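Local coordinates for protein Exo-beta-1,3-galactanase (Bifidobacterium bifidum, PDB 5FLW) that probably cleaves beta-1,3-linked galactan chains from their ends to release galactose, as a glycoside hydrolase of family 43, at residues P10-T13 with S14-A18; K39-N43 with L44-V48; T54-I57 with A58-S61; H271-G274 with N275-I278. All coordinates share one frame; numbering follows the deposited sequence. Where two conformers were deposited one is given.

In the fold
The chain is built from five four-stranded antiparallel sheets, the five-bladed beta-propeller of glycoside hydrolase family 43, and all four contacts sit in loops or, for contact 3, at a loop running into strand 60-66, about 17 to 20 Å from its centre, measured between centres. Contact 1 lies ahead of the first blade and touches contact 3, the turn between strands 48-53 and 60-66, with Thr-13 N 2.9 Å from Trp-59 O; the centres of the two contacts are about 10 Å apart. Contact 2, between strands 31-37 and 48-53, packs on contact 4 of the last blade: Asn-43 CB is 3.7 Å from Leu-273 CD1. Contact 4 also meets contact 1, where Val-17 CG2 comes 3.7 Å from Asn-275 OD1.

Contact 1: residues P10-T13 with S14-A18; sequences PHDT and SGDVA
Asp-12 and Asp-16 lie side by side and point the same way across a type I beta turn running from Asp-12 to Gly-15, in the loop ahead of strand 24-28 of the propeller. Their carboxylate planes are turned 79° apart, with two like charges 4.3 Å from each other (Asp-12 OD1 to Asp-16 OD2); water 2 lies within hydrogen-bonding distance of OD2 of both and may ease the repulsion. Asp-12 CG sits between its own N and carbonyl carbon (chi1 67°), which turns the carboxylate back over the turn. There OD1 takes the N-H of Ser-14 at 2.9 Å and that of Asp-16 at 3.2 Å, from opposite faces of the carboxylate plane. With an alanine in place of Asp-12, both of these amides would probably lose their shared acceptor and the turn would be freer to open. Away from the turn the two arms pair: Asp-12 N gives a nearly straight bond to Asp-16 O (2.8 Å, 164° at the hydrogen), and Ala-18 N donates to Pro-10 O. Gly-15 has a positive phi, where a side chain would jam against the preceding carbonyl. Outside the pair, Asp-12 also packs on Tyr-51 and Ser-61. His-11 and Val-17 cross obliquely, the imidazole reaching the valine with NE2 3.8 Å from CG2.

Contact 2: residues K39-N43 with L44-V48; sequences KVNGN and LFQGV
Gln-46 turns its side chain back on the segment 39-43, and its terminal amide carries the contact. From CB the chain leaves with CG anti to the carbonyl carbon (chi1 -57°) and then runs extended, bringing CD to 4.0 Å from Asn-41 CB. At the tip the two amide atoms part. OE1 accepts the N-H of Asn-41 at 2.8 Å, in the carbonyl plane and on a lone pair, while Val-40 CG2 lies 3.5 Å from the same oxygen. Water 6 also donates to OE1 and accepts from Asn-41 ND2, linking two side-chain amides whose planes are only 23° apart. The segment held in this way contains a type I beta turn from Lys-39 to Gly-42, closed by Gly-42 N on Lys-39 O, within the loop that joins strands 31-37 and 48-53 of the first propeller blade. NE2 gives a good bond to Leu-44 O of its own segment (2.9 Å, 162° at the hydrogen), close to the plane of its own amide, and a weak one to Gly-42 O of the turn. Water 4 lies within hydrogen-bonding distance of both carbonyl oxygens and accepts from Lys-39 NZ, an ammonium group that also forms a salt bridge with Glu-37.

Contact 3: residues T54-I57 with A58-S61; sequences TDFI and AWRS
Phe-56 has a positive phi of 60°, rare for a residue with a side chain, and it sits beside an aspartate one of whose oxygens, OD1, holds the amides two and three residues on. Asp-55 OD1 accepts Ile-57 N at 2.9 Å and Ala-58 N at 3.1 Å, both from the same face of the carboxylate plane. The first donor stands steeply above that plane, whereas the second comes in on the syn side and much closer to it. Because the acceptor takes the N-H two residues on, this is an Asx turn, placed in the connection between strands 48-53 and 60-66 of the first blade. Water 7 accepts from Thr-54 N and lies near OD1. With CG between the backbone N and carbonyl carbon (chi1 59°), the carboxylate folds over the following peptides. A leucine at Asp-55 would probably leave the two amides without their shared acceptor and let the turn relax. The rings of Phe-56 and Trp-59 meet obliquely, planes 83° apart, with CD1 of the phenylalanine 3.8 Å from CZ2 of the indole. Water 8 lies in the indole plane at its edge, accepting from Trp-59 NE1 and donating to Phe-56 O.

Contact 4: residues H271-G274 with N275-I278; sequences HDLG and NSPI
Leu-273 O is gripped twice by Ser-276, by the hydroxyl OG at 2.9 Å and by the backbone N at 3.1 Å, both from the same face of the carbonyl plane. The N-H bond is well aligned at the hydrogen (162°), yet its donor stands far above that plane, while OG is tilted from it less steeply. Leu-273 O belongs to a short 3-10 segment, and Ser-276, three residues on, holds it from the loop between strands 261-266 and 278-286 of the last propeller blade. The serine torsion sets OG anti to its own carbonyl carbon (chi1 -65°), leaving it beside the backbone N, which is how both donors reach one oxygen. The same OG also meets the backbone N of Gln-269, tying the segment to the preceding loop residues. One residue earlier, Asn-275 N donates to Asp-272 O at 3.1 Å. The side chains of this pair approach at a slant, carboxylate and amide planes 75° apart, with Asp-272 CG anti to its backbone N so that the carboxylate extends to the asparagine. Nearby, Gly-274 O accepts from His-21 NE2. Asn-275 ND2 bonds Asp-272 OD1 at 3.0 Å on its syn side and, more weakly, OD2 at 3.3 Å.

Contact 1: residues P10-T13 with S14-A18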
ATOM      1  N   PRO A  10     -13.129 -10.646  -1.531  1.00 13.10           N
ATOM      2  CA  PRO A  10     -13.532 -10.260  -2.891  1.00 13.31           C
ATOM      3  C   PRO A  10     -13.255 -11.367  -3.906  1.00 11.51           C
ATOM      4  O   PRO A  10     -12.380 -12.216  -3.731  1.00 11.63           O
ATOM      5  CB  PRO A  10     -12.661  -9.028  -3.187  1.00 15.52           C
ATOM      6  CG  PRO A  10     -11.417  -9.230  -2.331  1.00 13.18           C
ATOM      7  CD  PRO A  10     -11.897  -9.951  -1.082  1.00 13.07           C
ATOM      8  N   HIS A  11     -14.034 -11.309  -4.995  1.00 12.71           N
ATOM      9  CA  HIS A  11     -13.930 -12.185  -6.155  1.00 12.75           C
ATOM     10  C   HIS A  11     -13.846 -11.329  -7.413  1.00 12.52           C
ATOM     11  O   HIS A  11     -14.305 -10.182  -7.435  1.00 14.48           O
ATOM     12  CB  HIS A  11     -15.137 -13.165  -6.262  1.00 11.21           C
ATOM     13  CG  HIS A  11     -15.198 -14.122  -5.109  1.00 12.43           C
ATOM     14  ND1 HIS A  11     -15.682 -13.752  -3.871  1.00 14.33           N
ATOM     15  CD2 HIS A  11     -14.746 -15.399  -4.974  1.00 15.48           C
ATOM     16  CE1 HIS A  11     -15.558 -14.766  -3.031  1.00 13.98           C
ATOM     17  NE2 HIS A  11     -14.999 -15.780  -3.675  1.00 16.94           N
ATOM     18  N   ASP A  12     -13.172 -11.866  -8.425  1.00 12.36           N
ATOM     19  CA  ASP A  12     -13.139 -11.186  -9.708  1.00 11.68           C
ATOM     20  C   ASP A  12     -14.270 -11.682 -10.619  1.00 14.30           C
ATOM     21  O   ASP A  12     -15.008 -12.622 -10.291  1.00 13.78           O
ATOM     22  CB  ASP A  12     -11.739 -11.268 -10.329  1.00 13.07           C
ATOM     23  CG  ASP A  12     -11.313 -12.688 -10.732  1.00 12.16           C
ATOM     24  OD1 ASP A  12     -12.167 -13.523 -11.093  1.00 14.19           O
ATOM     25  OD2 ASP A  12     -10.072 -12.934 -10.727  1.00 15.00           O
ATOM     26  N   THR A  13     -14.402 -11.042 -11.779  1.00 13.29           N
ATOM     27  CA  THR A  13     -15.491 -11.369 -12.697  1.00 14.24           C
ATOM     28  C   THR A  13     -15.295 -12.710 -13.407  1.00 14.53           C
ATOM     29  O   THR A  13     -16.189 -13.133 -14.150  1.00 16.96           O
ATOM     30  CB  THR A  13     -15.695 -10.243 -13.707  1.00 16.81           C
ATOM     31  OG1 THR A  13     -14.474 -10.049 -14.433  1.00 19.31           O
ATOM     32  CG2 THR A  13     -16.069  -8.932 -12.980  1.00 16.94           C
ATOM     33  N   SER A  14     -14.149 -13.367 -13.219  1.00 15.66           N
ATOM     34  CA  SER A  14     -13.907 -14.713 -13.718  1.00 15.73           C
ATOM     35  C   SER A  14     -14.315 -15.789 -12.711  1.00 15.89           C
ATOM     36  O   SER A  14     -14.199 -16.979 -13.026  1.00 21.77           O
ATOM     37  CB  SER A  14     -12.421 -14.896 -14.036  1.00 20.72           C
ATOM     38  OG  SER A  14     -11.919 -13.906 -14.918  1.00 23.41           O
ATOM     39  N   GLY A  15     -14.780 -15.410 -11.518  1.00 15.33           N
ATOM     40  CA  GLY A  15     -15.136 -16.392 -10.509  1.00 14.52           C
ATOM     41  C   GLY A  15     -14.020 -16.809  -9.555  1.00 17.28           C
ATOM     42  O   GLY A  15     -14.238 -17.699  -8.724  1.00 21.40           O
ATOM     43  N   ASP A  16     -12.816 -16.270  -9.689  1.00 12.26           N
ATOM     44  CA  ASP A  16     -11.731 -16.560  -8.751  1.00 12.73           C
ATOM     45  C   ASP A  16     -11.722 -15.583  -7.572  1.00 13.36           C
ATOM     46  O   ASP A  16     -12.144 -14.421  -7.694  1.00 13.07           O
ATOM     47  CB  ASP A  16     -10.418 -16.459  -9.512  1.00 13.15           C
ATOM     48  CG  ASP A  16     -10.275 -17.544 -10.573  1.00 14.24           C
ATOM     49  OD1 ASP A  16     -10.556 -18.735 -10.336  1.00 15.44           O
ATOM     50  OD2 ASP A  16      -9.989 -17.171 -11.727  1.00 21.90           O
ATOM     51  N   VAL A  17     -11.230 -16.056  -6.415  1.00 10.91           N
ATOM     52  CA  VAL A  17     -10.895 -15.107  -5.363  1.00 12.04           C
ATOM     53  C   VAL A  17      -9.967 -14.017  -5.924  1.00 10.10           C
ATOM     54  O   VAL A  17      -8.960 -14.330  -6.567  1.00 14.56           O
ATOM     55  CB  VAL A  17     -10.261 -15.858  -4.178  1.00 12.96           C
ATOM     56  CG1 VAL A  17      -9.685 -14.864  -3.151  1.00 12.20           C
ATOM     57  CG2 VAL A  17     -11.294 -16.801  -3.543  1.00 13.71           C
ATOM     58  N   ALA A  18     -10.294 -12.734  -5.673  1.00 12.36           N
ATOM     59  CA  ALA A  18      -9.420 -11.629  -6.095  1.00 11.20           C
ATOM     60  C   ALA A  18      -8.306 -11.473  -5.056  1.00 10.65           C
ATOM     61  O   ALA A  18      -8.583 -11.258  -3.869  1.00 12.69           O
ATOM     62  CB  ALA A  18     -10.190 -10.306  -6.246  1.00 11.43           C
TER
HETATM   63  O   HOH W   1      -7.950 -13.674  -9.187  1.00 14.04           O
HETATM   64  O   HOH W   2      -9.114 -14.657 -12.280  1.00 20.03           O
HETATM   65  O   HOH W   3     -11.946 -11.050 -14.293  1.00 15.84           O

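Contact 2: residues K39-N43 with L44-V48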
ATOM      1  N   LYS A  39      -1.401 -14.899  -3.304  1.00 10.21           N
ATOM      2  CA  LYS A  39      -1.068 -15.718  -2.139  1.00 12.49           C
ATOM      3  C   LYS A  39      -1.820 -17.051  -2.114  1.00  9.87           C
ATOM      4  O   LYS A  39      -1.992 -17.639  -1.036  1.00 12.07           O
ATOM      5  CB  LYS A  39      -1.228 -14.949  -0.815  1.00 10.98           C
ATOM      6  CG  LYS A  39      -0.660 -13.541  -0.851  1.00 13.11           C
ATOM      7  CD  LYS A  39      -0.588 -12.853   0.529  1.00 10.50           C
ATOM      8  CE  LYS A  39       0.668 -13.268   1.294  1.00 10.53           C
ATOM      9  NZ  LYS A  39       1.907 -12.790   0.590  1.00 11.27           N
ATOM     10  N   VAL A  40      -2.238 -17.553  -3.289  0.55 11.34           N
ATOM     11  CA  VAL A  40      -3.086 -18.749  -3.342  0.55 12.21           C
ATOM     12  C   VAL A  40      -2.426 -19.945  -2.676  0.55 12.37           C
ATOM     13  O   VAL A  40      -3.112 -20.808  -2.113  0.55 16.29           O
ATOM     14  CB  VAL A  40      -3.525 -19.099  -4.778  0.55 13.70           C
ATOM     15  CG1 VAL A  40      -4.558 -18.118  -5.293  0.55 21.15           C
ATOM     16  CG2 VAL A  40      -2.312 -19.196  -5.700  0.55 11.28           C
ATOM     17  N   ASN A  41      -1.101 -20.024  -2.728  1.00 12.28           N
ATOM     18  CA  ASN A  41      -0.369 -21.143  -2.164  1.00 12.62           C
ATOM     19  C   ASN A  41       0.582 -20.721  -1.041  1.00 15.18           C
ATOM     20  O   ASN A  41       1.630 -21.346  -0.849  1.00 15.63           O
ATOM     21  CB  ASN A  41       0.345 -21.918  -3.273  1.00 15.55           C
ATOM     22  CG  ASN A  41      -0.648 -22.624  -4.231  1.00 36.28           C
ATOM     23  OD1 ASN A  41      -1.512 -23.398  -3.791  1.00 46.49           O
ATOM     24  ND2 ASN A  41      -0.549 -22.331  -5.534  1.00 37.55           N
ATOM     25  N   GLY A  42       0.236 -19.662  -0.286  1.00 11.73           N
ATOM     26  CA  GLY A  42       0.987 -19.336   0.922  1.00 10.34           C
ATOM     27  C   GLY A  42       1.828 -18.071   0.811  1.00 12.60           C
ATOM     28  O   GLY A  42       1.521 -17.188   0.004  1.00 12.21           O
ATOM     29  N   ASN A  43       2.909 -17.976   1.601  1.00 12.83           N
ATOM     30  CA  ASN A  43       3.625 -16.721   1.824  1.00 10.99           C
ATOM     31  C   ASN A  43       4.768 -16.434   0.848  1.00 12.49           C
ATOM     32  O   ASN A  43       5.315 -15.321   0.893  1.00 10.42           O
ATOM     33  CB  ASN A  43       4.205 -16.674   3.257  1.00 14.03           C
ATOM     34  CG  ASN A  43       5.409 -17.603   3.439  1.00 16.17           C
ATOM     35  OD1 ASN A  43       5.396 -18.732   2.953  1.00 19.32           O
ATOM     36  ND2 ASN A  43       6.436 -17.145   4.152  1.00 19.88           N
ATOM     37  N   LEU A  44       5.173 -17.391   0.002  1.00 11.42           N
ATOM     38  CA  LEU A  44       6.296 -17.129  -0.897  1.00 11.26           C
ATOM     39  C   LEU A  44       5.815 -16.406  -2.167  1.00  9.48           C
ATOM     40  O   LEU A  44       4.625 -16.392  -2.505  1.00 10.54           O
ATOM     41  CB  LEU A  44       7.054 -18.420  -1.233  1.00  9.31           C
ATOM     42  CG  LEU A  44       7.602 -19.163  -0.011  1.00 11.07           C
ATOM     43  CD1 LEU A  44       8.226 -20.539  -0.375  1.00 10.87           C
ATOM     44  CD2 LEU A  44       8.589 -18.294   0.785  1.00 12.13           C
ATOM     45  N   PHE A  45       6.764 -15.814  -2.887  1.00 11.10           N
ATOM     46  CA  PHE A  45       6.391 -15.006  -4.038  1.00 10.65           C
ATOM     47  C   PHE A  45       5.765 -15.856  -5.144  1.00 12.50           C
ATOM     48  O   PHE A  45       6.389 -16.813  -5.632  1.00 11.96           O
ATOM     49  CB  PHE A  45       7.587 -14.237  -4.577  1.00  9.38           C
ATOM     50  CG  PHE A  45       7.204 -13.262  -5.643  1.00  9.98           C
ATOM     51  CD1 PHE A  45       6.319 -12.227  -5.348  1.00  9.09           C
ATOM     52  CD2 PHE A  45       7.724 -13.369  -6.942  1.00 11.09           C
ATOM     53  CE1 PHE A  45       5.955 -11.309  -6.351  1.00  9.47           C
ATOM     54  CE2 PHE A  45       7.350 -12.463  -7.948  1.00 11.54           C
ATOM     55  CZ  PHE A  45       6.484 -11.430  -7.655  1.00  9.39           C
ATOM     56  N   GLN A  46       4.532 -15.481  -5.563  1.00 10.24           N
ATOM     57  CA  GLN A  46       3.790 -16.172  -6.611  1.00 10.59           C
ATOM     58  C   GLN A  46       3.329 -15.195  -7.691  1.00  9.69           C
ATOM     59  O   GLN A  46       2.410 -15.503  -8.467  1.00 12.06           O
ATOM     60  CB  GLN A  46       2.614 -16.982  -6.054  1.00 11.13           C
ATOM     61  CG  GLN A  46       3.046 -18.004  -5.018  1.00 11.41           C
ATOM     62  CD  GLN A  46       1.955 -18.297  -4.009  1.00 11.08           C
ATOM     63  OE1 GLN A  46       0.881 -18.816  -4.361  1.00 13.49           O
ATOM     64  NE2 GLN A  46       2.205 -17.939  -2.747  1.00 11.71           N
ATOM     65  N   GLY A  47       3.932 -14.010  -7.746  1.00 10.65           N
ATOM     66  CA  GLY A  47       3.555 -13.019  -8.737  1.00 12.27           C
ATOM     67  C   GLY A  47       2.711 -11.894  -8.150  1.00 10.80           C
ATOM     68  O   GLY A  47       2.221 -11.951  -7.008  1.00 10.73           O
ATOM     69  N   VAL A  48       2.565 -10.851  -8.971  1.00 10.45           N
ATOM     70  CA  VAL A  48       1.720  -9.704  -8.677  1.00 10.01           C
ATOM     71  C   VAL A  48       0.507  -9.781  -9.600  1.00 12.93           C
ATOM     72  O   VAL A  48       0.653  -9.845 -10.830  1.00 11.02           O
ATOM     73  CB  VAL A  48       2.472  -8.377  -8.859  1.00 10.76           C
ATOM     74  CG1 VAL A  48       1.515  -7.194  -8.641  1.00 11.07           C
ATOM     75  CG2 VAL A  48       3.651  -8.308  -7.870  1.00 11.25           C
TER
HETATM   76  O   HOH W   4       2.601 -14.905  -1.123  1.00 11.12           O
HETATM   77  O   HOH W   5       4.186 -20.146  -0.702  1.00 13.45           O
HETATM   78  O   HOH W   6       0.764 -20.189  -6.705  1.00 22.03           O

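Contact 3: residues T54-I57 with A58-S61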
ATOM      1  N   THR A  54     -14.209   0.227 -11.779  1.00 15.59           N
ATOM      2  CA  THR A  54     -14.706   1.589 -11.734  1.00 20.20           C
ATOM      3  C   THR A  54     -15.609   1.841 -10.535  1.00 26.77           C
ATOM      4  O   THR A  54     -15.979   2.999 -10.290  1.00 26.46           O
ATOM      5  CB  THR A  54     -15.448   1.937 -13.029  1.00 18.77           C
ATOM      6  OG1 THR A  54     -16.563   1.049 -13.198  1.00 22.71           O
ATOM      7  CG2 THR A  54     -14.490   1.806 -14.231  1.00 20.30           C
ATOM      8  N   ASP A  55     -15.945   0.795  -9.752  1.00 20.08           N
ATOM      9  CA  ASP A  55     -16.888   0.969  -8.656  1.00 19.20           C
ATOM     10  C   ASP A  55     -16.468   0.317  -7.345  1.00 18.42           C
ATOM     11  O   ASP A  55     -17.206   0.455  -6.359  1.00 18.79           O
ATOM     12  CB  ASP A  55     -18.290   0.487  -9.043  1.00 18.77           C
ATOM     13  CG  ASP A  55     -18.327  -0.985  -9.444  1.00 17.96           C
ATOM     14  OD1 ASP A  55     -17.307  -1.701  -9.282  1.00 16.84           O
ATOM     15  OD2 ASP A  55     -19.416  -1.397  -9.955  1.00 23.08           O
ATOM     16  N   PHE A  56     -15.337  -0.389  -7.299  1.00 17.07           N
ATOM     17  CA  PHE A  56     -14.898  -1.134  -6.112  1.00 15.72           C
ATOM     18  C   PHE A  56     -15.899  -2.207  -5.701  1.00 15.33           C
ATOM     19  O   PHE A  56     -15.888  -2.671  -4.559  1.00 15.87           O
ATOM     20  CB  PHE A  56     -14.541  -0.206  -4.949  1.00 16.73           C
ATOM     21  CG  PHE A  56     -13.404   0.688  -5.256  1.00 20.15           C
ATOM     22  CD1 PHE A  56     -12.106   0.271  -5.024  1.00 21.82           C
ATOM     23  CD2 PHE A  56     -13.619   1.940  -5.829  1.00 19.02           C
ATOM     24  CE1 PHE A  56     -11.034   1.098  -5.333  1.00 33.03           C
ATOM     25  CE2 PHE A  56     -12.554   2.777  -6.145  1.00 21.63           C
ATOM     26  CZ  PHE A  56     -11.260   2.345  -5.902  1.00 22.36           C
ATOM     27  N   ILE A  57     -16.752  -2.616  -6.636  1.00 14.82           N
ATOM     28  CA  ILE A  57     -17.641  -3.769  -6.470  1.00 16.79           C
ATOM     29  C   ILE A  57     -17.202  -4.920  -7.374  1.00 15.39           C
ATOM     30  O   ILE A  57     -16.880  -6.010  -6.892  1.00 17.27           O
ATOM     31  CB  ILE A  57     -19.126  -3.398  -6.706  1.00 16.41           C
ATOM     32  CG1 ILE A  57     -19.549  -2.166  -5.873  1.00 19.84           C
ATOM     33  CG2 ILE A  57     -20.047  -4.622  -6.444  1.00 14.93           C
ATOM     34  CD1 ILE A  57     -20.974  -1.681  -6.131  1.00 17.05           C
ATOM     35  N   ALA A  58     -17.169  -4.691  -8.695  1.00 15.60           N
ATOM     36  CA  ALA A  58     -16.714  -5.688  -9.660  1.00 16.49           C
ATOM     37  C   ALA A  58     -15.238  -5.482  -9.979  1.00 16.19           C
ATOM     38  O   ALA A  58     -14.787  -4.358 -10.228  1.00 16.28           O
ATOM     39  CB  ALA A  58     -17.507  -5.576 -10.964  1.00 16.08           C
ATOM     40  N   TRP A  59     -14.493  -6.576 -10.008  1.00 13.18           N
ATOM     41  CA  TRP A  59     -13.051  -6.515 -10.248  1.00 14.33           C
ATOM     42  C   TRP A  59     -12.705  -7.370 -11.456  1.00 15.00           C
ATOM     43  O   TRP A  59     -12.932  -8.585 -11.447  1.00 15.37           O
ATOM     44  CB  TRP A  59     -12.266  -7.030  -9.033  1.00 13.60           C
ATOM     45  CG  TRP A  59     -12.305  -6.145  -7.843  1.00 12.19           C
ATOM     46  CD1 TRP A  59     -13.067  -6.303  -6.727  1.00 14.46           C
ATOM     47  CD2 TRP A  59     -11.482  -4.992  -7.620  1.00 11.78           C
ATOM     48  NE1 TRP A  59     -12.790  -5.296  -5.826  1.00 15.59           N
ATOM     49  CE2 TRP A  59     -11.820  -4.480  -6.351  1.00 12.43           C
ATOM     50  CE3 TRP A  59     -10.493  -4.333  -8.387  1.00 15.77           C
ATOM     51  CZ2 TRP A  59     -11.198  -3.328  -5.811  1.00 14.69           C
ATOM     52  CZ3 TRP A  59      -9.864  -3.201  -7.858  1.00 15.51           C
ATOM     53  CH2 TRP A  59     -10.224  -2.708  -6.573  1.00 13.51           C
ATOM     54  N   ARG A  60     -12.169  -6.741 -12.492  1.00 13.89           N
ATOM     55  CA  ARG A  60     -11.784  -7.483 -13.682  1.00 13.45           C
ATOM     56  C   ARG A  60     -10.302  -7.866 -13.598  1.00 14.50           C
ATOM     57  O   ARG A  60      -9.433  -7.000 -13.453  1.00 15.31           O
ATOM     58  CB  ARG A  60     -12.085  -6.691 -14.953  1.00 16.40           C
ATOM     59  CG  ARG A  60     -11.832  -7.566 -16.181  1.00 18.43           C
ATOM     60  CD  ARG A  60     -11.247  -6.759 -17.255  1.00 32.57           C
ATOM     61  NE  ARG A  60     -11.345  -7.328 -18.599  1.00 23.37           N
ATOM     62  CZ  ARG A  60     -10.366  -8.007 -19.195  1.00 26.01           C
ATOM     63  NH1 ARG A  60      -9.227  -8.263 -18.526  1.00 18.81           N
ATOM     64  NH2 ARG A  60     -10.525  -8.408 -20.464  1.00 18.72           N
ATOM     65  N   SER A  61     -10.007  -9.157 -13.691  1.00 12.74           N
ATOM     66  CA  SER A  61      -8.632  -9.611 -13.612  1.00 12.59           C
ATOM     67  C   SER A  61      -7.869  -9.299 -14.903  1.00 15.46           C
ATOM     68  O   SER A  61      -8.384  -9.490 -16.013  1.00 14.31           O
ATOM     69  CB  SER A  61      -8.614 -11.117 -13.402  1.00 14.76           C
ATOM     70  OG  SER A  61      -7.257 -11.607 -13.376  1.00 15.33           O
TER
HETATM   71  O   HOH W   7     -16.048  -2.016 -11.997  1.00 18.75           O
HETATM   72  O   HOH W   8     -14.199  -4.523  -3.451  1.00 15.16           O

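Contact 4: residues H271-G274 with N275-I278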
ATOM      1  N   HIS A 271      -2.763 -18.850   8.263  1.00 15.18           N
ATOM      2  CA  HIS A 271      -2.769 -20.219   7.752  1.00 20.11           C
ATOM      3  C   HIS A 271      -3.576 -20.394   6.470  1.00 23.87           C
ATOM      4  O   HIS A 271      -3.796 -21.535   6.029  1.00 21.25           O
ATOM      5  CB  HIS A 271      -3.211 -21.194   8.817  1.00 18.29           C
ATOM      6  CG  HIS A 271      -2.412 -21.026  10.088  1.00 37.41           C
ATOM      7  ND1 HIS A 271      -1.089 -21.442  10.174  1.00 38.76           N
ATOM      8  CD2 HIS A 271      -2.711 -20.419  11.260  1.00 42.31           C
ATOM      9  CE1 HIS A 271      -0.636 -21.125  11.360  1.00 38.49           C
ATOM     10  NE2 HIS A 271      -1.597 -20.509  12.028  1.00 47.33           N
ATOM     11  N   ASP A 272      -4.057 -19.308   5.880  1.00 15.44           N
ATOM     12  CA  ASP A 272      -4.833 -19.375   4.653  1.00 13.34           C
ATOM     13  C   ASP A 272      -4.709 -18.019   3.962  1.00 11.97           C
ATOM     14  O   ASP A 272      -5.689 -17.314   3.728  1.00 14.36           O
ATOM     15  CB  ASP A 272      -6.277 -19.739   5.002  1.00 16.99           C
ATOM     16  CG  ASP A 272      -7.131 -20.037   3.774  1.00 20.21           C
ATOM     17  OD1 ASP A 272      -6.579 -20.273   2.677  1.00 21.68           O
ATOM     18  OD2 ASP A 272      -8.372 -20.035   3.943  1.00 22.94           O
ATOM     19  N   LEU A 273      -3.470 -17.649   3.616  1.00 12.39           N
ATOM     20  CA  LEU A 273      -3.187 -16.270   3.209  1.00 12.62           C
ATOM     21  C   LEU A 273      -3.949 -15.857   1.947  1.00 11.82           C
ATOM     22  O   LEU A 273      -4.370 -14.698   1.832  1.00 11.16           O
ATOM     23  CB  LEU A 273      -1.676 -16.072   3.036  1.00 12.12           C
ATOM     24  CG  LEU A 273      -0.905 -16.038   4.360  1.00 11.84           C
ATOM     25  CD1 LEU A 273       0.599 -16.312   4.164  1.00 12.21           C
ATOM     26  CD2 LEU A 273      -1.134 -14.684   4.982  1.00 11.63           C
ATOM     27  N   GLY A 274      -4.107 -16.774   0.982  1.00 11.71           N
ATOM     28  CA  GLY A 274      -4.797 -16.421  -0.255  1.00 12.08           C
ATOM     29  C   GLY A 274      -6.236 -15.984  -0.048  1.00  9.56           C
ATOM     30  O   GLY A 274      -6.782 -15.238  -0.868  1.00 11.81           O
ATOM     31  N   ASN A 275      -6.875 -16.444   1.041  1.00 11.71           N
ATOM     32  CA  ASN A 275      -8.261 -16.128   1.367  1.00 10.62           C
ATOM     33  C   ASN A 275      -8.399 -15.066   2.469  1.00 12.99           C
ATOM     34  O   ASN A 275      -9.480 -14.938   3.075  1.00 14.54           O
ATOM     35  CB  ASN A 275      -9.031 -17.407   1.697  1.00 12.57           C
ATOM     36  CG  ASN A 275      -9.082 -18.355   0.510  1.00 13.38           C
ATOM     37  OD1 ASN A 275      -9.442 -17.944  -0.602  1.00 13.59           O
ATOM     38  ND2 ASN A 275      -8.708 -19.623   0.726  1.00 16.74           N
ATOM     39  N   SER A 276      -7.341 -14.284   2.719  1.00 11.88           N
ATOM     40  CA  SER A 276      -7.415 -13.171   3.658  1.00 10.53           C
ATOM     41  C   SER A 276      -8.442 -12.163   3.168  1.00 12.27           C
ATOM     42  O   SER A 276      -8.285 -11.630   2.052  1.00 12.10           O
ATOM     43  CB  SER A 276      -6.056 -12.459   3.716  1.00 10.98           C
ATOM     44  OG  SER A 276      -5.074 -13.323   4.254  1.00 12.62           O
ATOM     45  N   PRO A 277      -9.455 -11.829   3.967  1.00 11.77           N
ATOM     46  CA  PRO A 277     -10.430 -10.807   3.547  1.00 11.85           C
ATOM     47  C   PRO A 277      -9.811  -9.408   3.540  1.00 14.91           C
ATOM     48  O   PRO A 277      -8.662  -9.179   3.950  1.00 12.07           O
ATOM     49  CB  PRO A 277     -11.530 -10.896   4.623  1.00 12.45           C
ATOM     50  CG  PRO A 277     -11.352 -12.216   5.251  1.00 14.14           C
ATOM     51  CD  PRO A 277      -9.872 -12.509   5.212  1.00 10.50           C
ATOM     52  N   ILE A 278     -10.615  -8.450   3.069  1.00 12.90           N
ATOM     53  CA  ILE A 278     -10.306  -7.026   3.193  1.00 10.75           C
ATOM     54  C   ILE A 278     -11.434  -6.345   3.971  1.00 11.37           C
ATOM     55  O   ILE A 278     -12.570  -6.838   4.043  1.00 11.94           O
ATOM     56  CB  ILE A 278     -10.089  -6.305   1.829  1.00 10.50           C
ATOM     57  CG1 ILE A 278     -11.389  -6.323   0.990  1.00 12.33           C
ATOM     58  CG2 ILE A 278      -8.896  -6.936   1.068  1.00 14.40           C
ATOM     59  CD1 ILE A 278     -11.307  -5.529  -0.307  1.00 12.72           C
TER